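Putative tRNA (Adenine(37)-N6)-methyltransferase (Pseudomonas aeruginosa, PDB 7BU1) probably methylates the N6-threonylcarbamoyladenosine at position 37 of tRNA, using S-adenosylmethionine as methyl donor. Local coordinates at residues H61-F66 with I105-V110. Numbering follows the deposited sequence.
With SAM (S-adenosylmethionine), chain D.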
loop_
_atom_site.group_PDB
_atom_site.type_symbol
_atom_site.label_atom_id
_atom_site.label_comp_id
_atom_site.label_asym_id
_atom_site.label_seq_id
_atom_site.Cartn_x
_atom_site.Cartn_y
_atom_site.Cartn_z
ATOM N N HIS B 61 -10.749 -1.750 -6.786
ATOM C CA HIS B 61 -9.304 -1.716 -6.935
ATOM C C HIS B 61 -8.636 -2.679 -5.963
ATOM O O HIS B 61 -9.177 -2.986 -4.896
ATOM C CB HIS B 61 -8.771 -0.310 -6.695
ATOM C CG HIS B 61 -9.218 0.683 -7.722
ATOM N ND1 HIS B 61 -10.537 1.058 -7.872
ATOM C CD2 HIS B 61 -8.520 1.378 -8.653
ATOM C CE1 HIS B 61 -10.632 1.941 -8.849
ATOM N NE2 HIS B 61 -9.424 2.153 -9.339
ATOM N N VAL B 62 -7.430 -3.127 -6.325
ATOM C CA VAL B 62 -6.663 -4.062 -5.509
ATOM C C VAL B 62 -5.211 -3.601 -5.451
ATOM O O VAL B 62 -4.665 -3.076 -6.427
ATOM C CB VAL B 62 -6.736 -5.519 -6.038
ATOM C CG1 VAL B 62 -8.184 -6.064 -6.003
ATOM C CG2 VAL B 62 -6.128 -5.626 -7.439
ATOM N N TRP B 63 -4.589 -3.803 -4.294
ATOM C CA TRP B 63 -3.152 -3.666 -4.168
ATOM C C TRP B 63 -2.503 -4.965 -4.604
ATOM O O TRP B 63 -3.012 -6.053 -4.323
ATOM C CB TRP B 63 -2.744 -3.368 -2.723
ATOM C CG TRP B 63 -3.159 -2.032 -2.201
ATOM C CD1 TRP B 63 -4.256 -1.752 -1.423
ATOM C CD2 TRP B 63 -2.478 -0.792 -2.395
ATOM N NE1 TRP B 63 -4.300 -0.405 -1.141
ATOM C CE2 TRP B 63 -3.223 0.204 -1.729
ATOM C CE3 TRP B 63 -1.322 -0.419 -3.087
ATOM C CZ2 TRP B 63 -2.836 1.544 -1.722
ATOM C CZ3 TRP B 63 -0.944 0.915 -3.082
ATOM C CH2 TRP B 63 -1.693 1.876 -2.401
ATOM N N LEU B 64 -1.373 -4.849 -5.287
ATOM C CA LEU B 64 -0.514 -5.983 -5.586
ATOM C C LEU B 64 0.849 -5.701 -4.971
ATOM O O LEU B 64 1.465 -4.668 -5.259
ATOM C CB LEU B 64 -0.387 -6.218 -7.097
ATOM C CG LEU B 64 -1.660 -6.447 -7.921
ATOM C CD1 LEU B 64 -1.308 -6.638 -9.396
ATOM C CD2 LEU B 64 -2.494 -7.631 -7.392
ATOM N N LEU B 65 1.286 -6.581 -4.079
ATOM C CA LEU B 65 2.676 -6.616 -3.650
ATOM C C LEU B 65 3.417 -7.565 -4.581
ATOM O O LEU B 65 2.958 -8.691 -4.812
ATOM C CB LEU B 65 2.801 -7.081 -2.201
ATOM C CG LEU B 65 2.055 -6.258 -1.156
ATOM C CD1 LEU B 65 2.349 -6.787 0.227
ATOM C CD2 LEU B 65 2.450 -4.807 -1.258
ATOM N N PHE B 66 4.539 -7.106 -5.137
ATOM C CA PHE B 66 5.226 -7.869 -6.165
ATOM C C PHE B 66 6.737 -7.742 -6.011
ATOM O O PHE B 66 7.248 -6.932 -5.234
ATOM C CB PHE B 66 4.787 -7.419 -7.563
ATOM C CG PHE B 66 5.055 -5.963 -7.849
ATOM C CD1 PHE B 66 4.155 -4.983 -7.450
ATOM C CD2 PHE B 66 6.195 -5.575 -8.538
ATOM C CE1 PHE B 66 4.389 -3.643 -7.726
ATOM C CE2 PHE B 66 6.436 -4.232 -8.822
ATOM C CZ PHE B 66 5.535 -3.268 -8.413
ATOM N N ILE B 105 10.572 -5.268 -3.000
ATOM C CA ILE B 105 9.128 -5.479 -3.064
ATOM C C ILE B 105 8.468 -4.208 -3.573
ATOM O O ILE B 105 8.758 -3.107 -3.087
ATOM C CB ILE B 105 8.545 -5.891 -1.697
ATOM C CG1 ILE B 105 9.102 -7.248 -1.268
ATOM C CG2 ILE B 105 7.016 -5.976 -1.745
ATOM C CD1 ILE B 105 8.882 -7.537 0.192
ATOM N N GLY B 106 7.586 -4.362 -4.561
ATOM C CA GLY B 106 6.802 -3.260 -5.068
ATOM C C GLY B 106 5.359 -3.324 -4.587
ATOM O O GLY B 106 4.904 -4.335 -4.054
ATOM N N GLN B 107 4.655 -2.205 -4.773
ATOM C CA GLN B 107 3.261 -2.086 -4.350
ATOM C C GLN B 107 2.543 -1.116 -5.277
ATOM O O GLN B 107 2.944 0.043 -5.415
ATOM C CB GLN B 107 3.162 -1.661 -2.874
ATOM C CG GLN B 107 2.827 -0.220 -2.575
ATOM C CD GLN B 107 2.423 -0.010 -1.139
ATOM O OE1 GLN B 107 3.061 -0.531 -0.223
ATOM N NE2 GLN B 107 1.367 0.764 -0.926
ATOM N N SER B 108 1.519 -1.606 -5.961
ATOM C CA SER B 108 0.737 -0.793 -6.881
ATOM C C SER B 108 -0.734 -1.061 -6.637
ATOM O O SER B 108 -1.121 -2.190 -6.308
ATOM C CB SER B 108 1.059 -1.093 -8.351
ATOM O OG SER B 108 2.437 -0.923 -8.619
ATOM N N VAL B 109 -1.546 -0.018 -6.765
ATOM C CA VAL B 109 -2.989 -0.176 -6.764
ATOM C C VAL B 109 -3.453 -0.079 -8.208
ATOM O O VAL B 109 -3.190 0.913 -8.895
ATOM C CB VAL B 109 -3.688 0.851 -5.860
ATOM C CG1 VAL B 109 -3.201 2.246 -6.140
ATOM C CG2 VAL B 109 -5.203 0.742 -6.020
ATOM N N VAL B 110 -4.128 -1.125 -8.673
ATOM C CA VAL B 110 -4.626 -1.206 -10.036
ATOM C C VAL B 110 -6.122 -1.473 -9.978
ATOM O O VAL B 110 -6.654 -1.957 -8.978
ATOM C CB VAL B 110 -3.905 -2.300 -10.853
ATOM C CG1 VAL B 110 -2.434 -1.977 -10.955
ATOM C CG2 VAL B 110 -4.111 -3.675 -10.220
HETATM N N SAM D . 3.900 1.649 -7.922
HETATM C CA SAM D . 5.047 0.750 -7.689
HETATM C C SAM D . 5.619 0.976 -6.284
HETATM O O SAM D . 6.174 0.003 -5.739
HETATM O OXT SAM D . 5.475 2.103 -5.771
HETATM C CB SAM D . 6.151 0.949 -8.743
HETATM C CG SAM D . 6.745 2.360 -8.654
HETATM S SD SAM D . 8.140 2.528 -9.826
HETATM C CE SAM D . 8.903 4.118 -9.581
HETATM C "C5'" SAM D . 7.545 2.500 -11.548
HETATM C "C4'" SAM D . 8.426 1.557 -12.344
HETATM O "O4'" SAM D . 8.205 0.233 -11.860
HETATM C "C3'" SAM D . 7.849 1.382 -13.704
HETATM O "O3'" SAM D . 8.140 2.485 -14.551
HETATM C "C2'" SAM D . 8.540 0.131 -14.175
HETATM O "O2'" SAM D . 9.699 0.438 -14.947
HETATM C "C1'" SAM D . 8.984 -0.473 -12.838
HETATM N N9 SAM D . 8.724 -1.912 -12.797
HETATM C C8 SAM D . 7.526 -2.459 -12.969
HETATM N N7 SAM D . 7.672 -3.776 -12.887
HETATM C C5 SAM D . 8.958 -4.037 -12.658
HETATM C C6 SAM D . 9.606 -5.189 -12.485
HETATM N N6 SAM D . 8.873 -6.306 -12.544
HETATM N N1 SAM D . 10.926 -5.221 -12.264
HETATM C C2 SAM D . 11.634 -4.019 -12.212
HETATM N N3 SAM D . 10.922 -2.829 -12.391
HETATM C C4 SAM D . 9.608 -2.875 -12.605
#
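Two neighbouring strands of the six-stranded TrmO barrel run antiparallel and meet where Phe66 N donates to Gly106 O and Gly106 N to Phe66 O. Reciprocal pairs also join Val62 to Val110 and Leu64 to Ser108. The Gly106 carbonyl is approached obliquely, Phe66 N standing 43° out of its plane. Phe66 has CG between its own N and carbonyl carbon, which folds the ring over the glycine: Gly106 CA lies 3.7 Å from the ring centroid, a CH-pi contact over one face. The methionine end of S-adenosylmethionine docks on the next two residues, Gln107 and Ser108. Gln107 forms a non-hydrogen-bonded pair with Leu65, so its N is not used by strand 61-66, and Gln107 N gives a nearly straight bond (168°) of 2.8 Å to SAM O of the carboxylate. The ligand's amino N reaches Ser108 OG at 3.0 Å and, more weakly, Gln107 O; Ser108 OG is also hydrogen-bonded to Asp126. The ligand's CA sits at the edge of the Phe66 ring, near its plane. Opposite the face that carries Phe66 and Ser108 lie the side chains of Trp63, Leu65, Gln107 and Val109. There Val109 CB rests 3.8 Å from the centroid of the six-membered Trp63 ring, almost on its normal. Gln107 NE2 comes within 3.2 Å of Trp63 CZ3, with amide and indole planes 77° apart. Leu65 CD2 lies alongside Gln107 CB at 3.6 Å. Trp63 NE1 bonds to Asp144, and its ring meets Trp63 of the second subunit edge-to-face.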